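Local coordinates for protein diffuse adherence adhesin (Escherichia coli, PDB 4MEE) that mediates bacterial attachment to mammalian cells, autoaggregation and biofilm formation, this chain being its C-terminal outer-membrane beta-barrel transport unit, at residues A[426-431]-A[448-453]. Numbering follows the deposited sequence.
Sequences QGEIKT and AYQAGG
Gly427 and Ala451 form one antiparallel hydrogen-bonded pair, Ile429 and Tyr449 the next, and together they lace strand 425-436 to strand 441-451. In the first, Gly427 N gives to Ala451 O at 2.9 Å and Ala451 N returns a bond to Gly427 O. In the second, Ile429 N reaches Tyr449 O at 3.1 Å in a nearly straight bond, while the answering one from Tyr449 N to Ile429 O is less straight, and its donor also stands 28° out of the carbonyl plane. Between these pairs, the CA-H groups of Glu428 and Gln450 point at Tyr449 O and Gly427 O respectively, so each of those carbonyls takes a second, softer contact.

Apolar packing is lighter. With CG1 of Ile429 anti to the backbone N (chi1 179°), CG2 falls between that N and the carbonyl carbon; it is Ile429 CG2 that meets Tyr449, 4.0 Å from Tyr449 CB and at the edge of the ring, near its plane, while the chain beyond CG1 leads away. On the opposite face, which also carries Glu428 and Gln450, Lys430 CG lies 4.1 Å from Ala448 CB. At the far end Gln426 CG lies beside Gly452 CA, just beyond the end of strand 441-451.

Glu428 and Gln450 run side by side, Glu428 CG 4.0 Å from Gln450 CG, with carboxylate and amide planes 40° apart. The buried carboxylate finds its polar partners elsewhere: a salt bridge to Lys373 and a hydrogen bond from Asn401, which together probably favour the charged form.

The two strands make a beta hairpin of the autotransporter barrel, largely within predicted membrane-spanning strands, with 448-453 running off the end of its strand. Strand 397-405 pairs with the other edge of 425-436, and strand 457-467 continues the wall beyond 441-451.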
ATOM      1  N   GLN A 426     -13.003  -0.333  -5.056  1.00 37.88           N
ATOM      2  CA  GLN A 426     -12.669  -1.580  -4.386  1.00 38.19           C
ATOM      3  C   GLN A 426     -13.152  -1.560  -2.954  1.00 37.92           C
ATOM      4  O   GLN A 426     -13.318  -0.493  -2.371  1.00 37.98           O
ATOM      5  CB  GLN A 426     -11.162  -1.798  -4.392  1.00 38.47           C
ATOM      6  CG  GLN A 426     -10.611  -2.286  -5.713  1.00 40.21           C
ATOM      7  CD  GLN A 426      -9.110  -2.468  -5.669  1.00 41.53           C
ATOM      8  OE1 GLN A 426      -8.369  -1.545  -5.325  1.00 41.59           O
ATOM      9  NE2 GLN A 426      -8.651  -3.663  -6.019  1.00 42.62           N
ATOM     10  N   GLY A 427     -13.366  -2.744  -2.389  1.00 37.88           N
ATOM     11  CA  GLY A 427     -13.690  -2.883  -0.969  1.00 38.79           C
ATOM     12  C   GLY A 427     -12.527  -3.485  -0.200  1.00 39.35           C
ATOM     13  O   GLY A 427     -11.915  -4.455  -0.640  1.00 40.07           O
ATOM     14  N   GLU A 428     -12.210  -2.920   0.955  1.00 40.03           N
ATOM     15  CA  GLU A 428     -11.062  -3.408   1.696  1.00 40.13           C
ATOM     16  C   GLU A 428     -11.445  -3.805   3.107  1.00 39.94           C
ATOM     17  O   GLU A 428     -12.206  -3.107   3.768  1.00 39.39           O
ATOM     18  CB  GLU A 428      -9.972  -2.352   1.707  1.00 40.98           C
ATOM     19  CG  GLU A 428      -8.713  -2.735   2.462  1.00 42.23           C
ATOM     20  CD  GLU A 428      -7.859  -1.525   2.771  1.00 43.14           C
ATOM     21  OE1 GLU A 428      -8.436  -0.443   2.990  1.00 43.41           O
ATOM     22  OE2 GLU A 428      -6.618  -1.648   2.795  1.00 44.59           O
ATOM     23  N   ILE A 429     -10.914  -4.930   3.562  1.00 40.10           N
ATOM     24  CA  ILE A 429     -11.150  -5.380   4.920  1.00 40.64           C
ATOM     25  C   ILE A 429      -9.839  -5.759   5.578  1.00 40.89           C
ATOM     26  O   ILE A 429      -9.114  -6.621   5.088  1.00 40.31           O
ATOM     27  CB  ILE A 429     -12.090  -6.591   4.966  1.00 40.90           C
ATOM     28  CG1 ILE A 429     -12.296  -7.047   6.410  1.00 41.55           C
ATOM     29  CG2 ILE A 429     -11.520  -7.735   4.148  1.00 40.32           C
ATOM     30  CD1 ILE A 429     -13.501  -6.430   7.081  1.00 42.42           C
ATOM     31  N   LYS A 430      -9.552  -5.114   6.699  1.00 41.43           N
ATOM     32  CA  LYS A 430      -8.329  -5.361   7.439  1.00 41.73           C
ATOM     33  C   LYS A 430      -8.659  -5.942   8.794  1.00 42.34           C
ATOM     34  O   LYS A 430      -9.761  -5.742   9.307  1.00 43.08           O
ATOM     35  CB  LYS A 430      -7.558  -4.061   7.629  1.00 41.95           C
ATOM     36  CG  LYS A 430      -7.163  -3.392   6.326  1.00 41.32           C
ATOM     37  CD  LYS A 430      -5.898  -2.567   6.487  1.00 42.80           C
ATOM     38  CE  LYS A 430      -6.200  -1.083   6.613  1.00 43.73           C
ATOM     39  NZ  LYS A 430      -5.241  -0.420   7.535  1.00 44.77           N
ATOM     40  N   THR A 431      -7.705  -6.662   9.365  1.00 41.79           N
ATOM     41  CA  THR A 431      -7.811  -7.139  10.733  1.00 42.14           C
ATOM     42  C   THR A 431      -6.447  -7.586  11.206  1.00 41.75           C
ATOM     43  O   THR A 431      -5.599  -7.935  10.397  1.00 42.35           O
ATOM     44  CB  THR A 431      -8.784  -8.322  10.864  1.00 41.43           C
ATOM     45  OG1 THR A 431      -8.826  -8.744  12.231  1.00 41.95           O
ATOM     46  CG2 THR A 431      -8.335  -9.484   9.994  1.00 41.31           C
ATOM     47  N   ALA A 448      -4.662  -7.999   5.385  1.00 40.42           N
ATOM     48  CA  ALA A 448      -5.455  -7.107   4.540  1.00 40.17           C
ATOM     49  C   ALA A 448      -5.873  -7.795   3.244  1.00 40.61           C
ATOM     50  O   ALA A 448      -5.083  -8.521   2.632  1.00 40.21           O
ATOM     51  CB  ALA A 448      -4.671  -5.841   4.233  1.00 39.27           C
ATOM     52  N   TYR A 449      -7.115  -7.551   2.833  1.00 40.91           N
ATOM     53  CA  TYR A 449      -7.668  -8.144   1.623  1.00 42.05           C
ATOM     54  C   TYR A 449      -8.484  -7.125   0.828  1.00 42.12           C
ATOM     55  O   TYR A 449      -9.381  -6.486   1.375  1.00 41.45           O
ATOM     56  CB  TYR A 449      -8.522  -9.362   1.972  1.00 43.25           C
ATOM     57  CG  TYR A 449      -9.288  -9.914   0.799  1.00 45.67           C
ATOM     58  CD1 TYR A 449      -8.673 -10.753  -0.123  1.00 46.28           C
ATOM     59  CD2 TYR A 449     -10.627  -9.589   0.606  1.00 46.26           C
ATOM     60  CE1 TYR A 449      -9.370 -11.265  -1.201  1.00 48.73           C
ATOM     61  CE2 TYR A 449     -11.336 -10.094  -0.469  1.00 48.75           C
ATOM     62  CZ  TYR A 449     -10.702 -10.930  -1.368  1.00 49.46           C
ATOM     63  OH  TYR A 449     -11.400 -11.431  -2.439  1.00 51.44           O
ATOM     64  N   GLN A 450      -8.166  -6.989  -0.460  1.00 42.27           N
ATOM     65  CA  GLN A 450      -8.803  -6.006  -1.346  1.00 43.46           C
ATOM     66  C   GLN A 450      -9.492  -6.698  -2.501  1.00 43.32           C
ATOM     67  O   GLN A 450      -8.921  -7.590  -3.117  1.00 43.88           O
ATOM     68  CB  GLN A 450      -7.770  -5.063  -1.957  1.00 44.76           C
ATOM     69  CG  GLN A 450      -7.416  -3.838  -1.138  1.00 46.19           C
ATOM     70  CD  GLN A 450      -5.970  -3.839  -0.685  1.00 47.51           C
ATOM     71  OE1 GLN A 450      -5.496  -4.800  -0.079  1.00 47.09           O
ATOM     72  NE2 GLN A 450      -5.260  -2.756  -0.978  1.00 48.10           N
ATOM     73  N   ALA A 451     -10.699  -6.265  -2.833  1.00 43.67           N
ATOM     74  CA  ALA A 451     -11.383  -6.825  -3.986  1.00 43.64           C
ATOM     75  C   ALA A 451     -12.039  -5.743  -4.821  1.00 44.16           C
ATOM     76  O   ALA A 451     -12.636  -4.810  -4.291  1.00 43.40           O
ATOM     77  CB  ALA A 451     -12.403  -7.860  -3.551  1.00 43.13           C
ATOM     78  N   GLY A 452     -11.917  -5.877  -6.134  1.00 44.88           N
ATOM     79  CA  GLY A 452     -12.536  -4.949  -7.056  1.00 45.59           C
ATOM     80  C   GLY A 452     -13.412  -5.729  -8.001  1.00 45.94           C
ATOM     81  O   GLY A 452     -14.296  -6.470  -7.570  1.00 46.62           O
ATOM     82  N   GLY A 453     -13.150  -5.582  -9.294  1.00 47.39           N
ATOM     83  CA  GLY A 453     -13.882  -6.326 -10.311  1.00 48.32           C
ATOM     84  C   GLY A 453     -13.579  -7.808 -10.257  1.00 49.68           C
ATOM     85  O   GLY A 453     -12.721  -8.256  -9.497  1.00 49.21           O
TER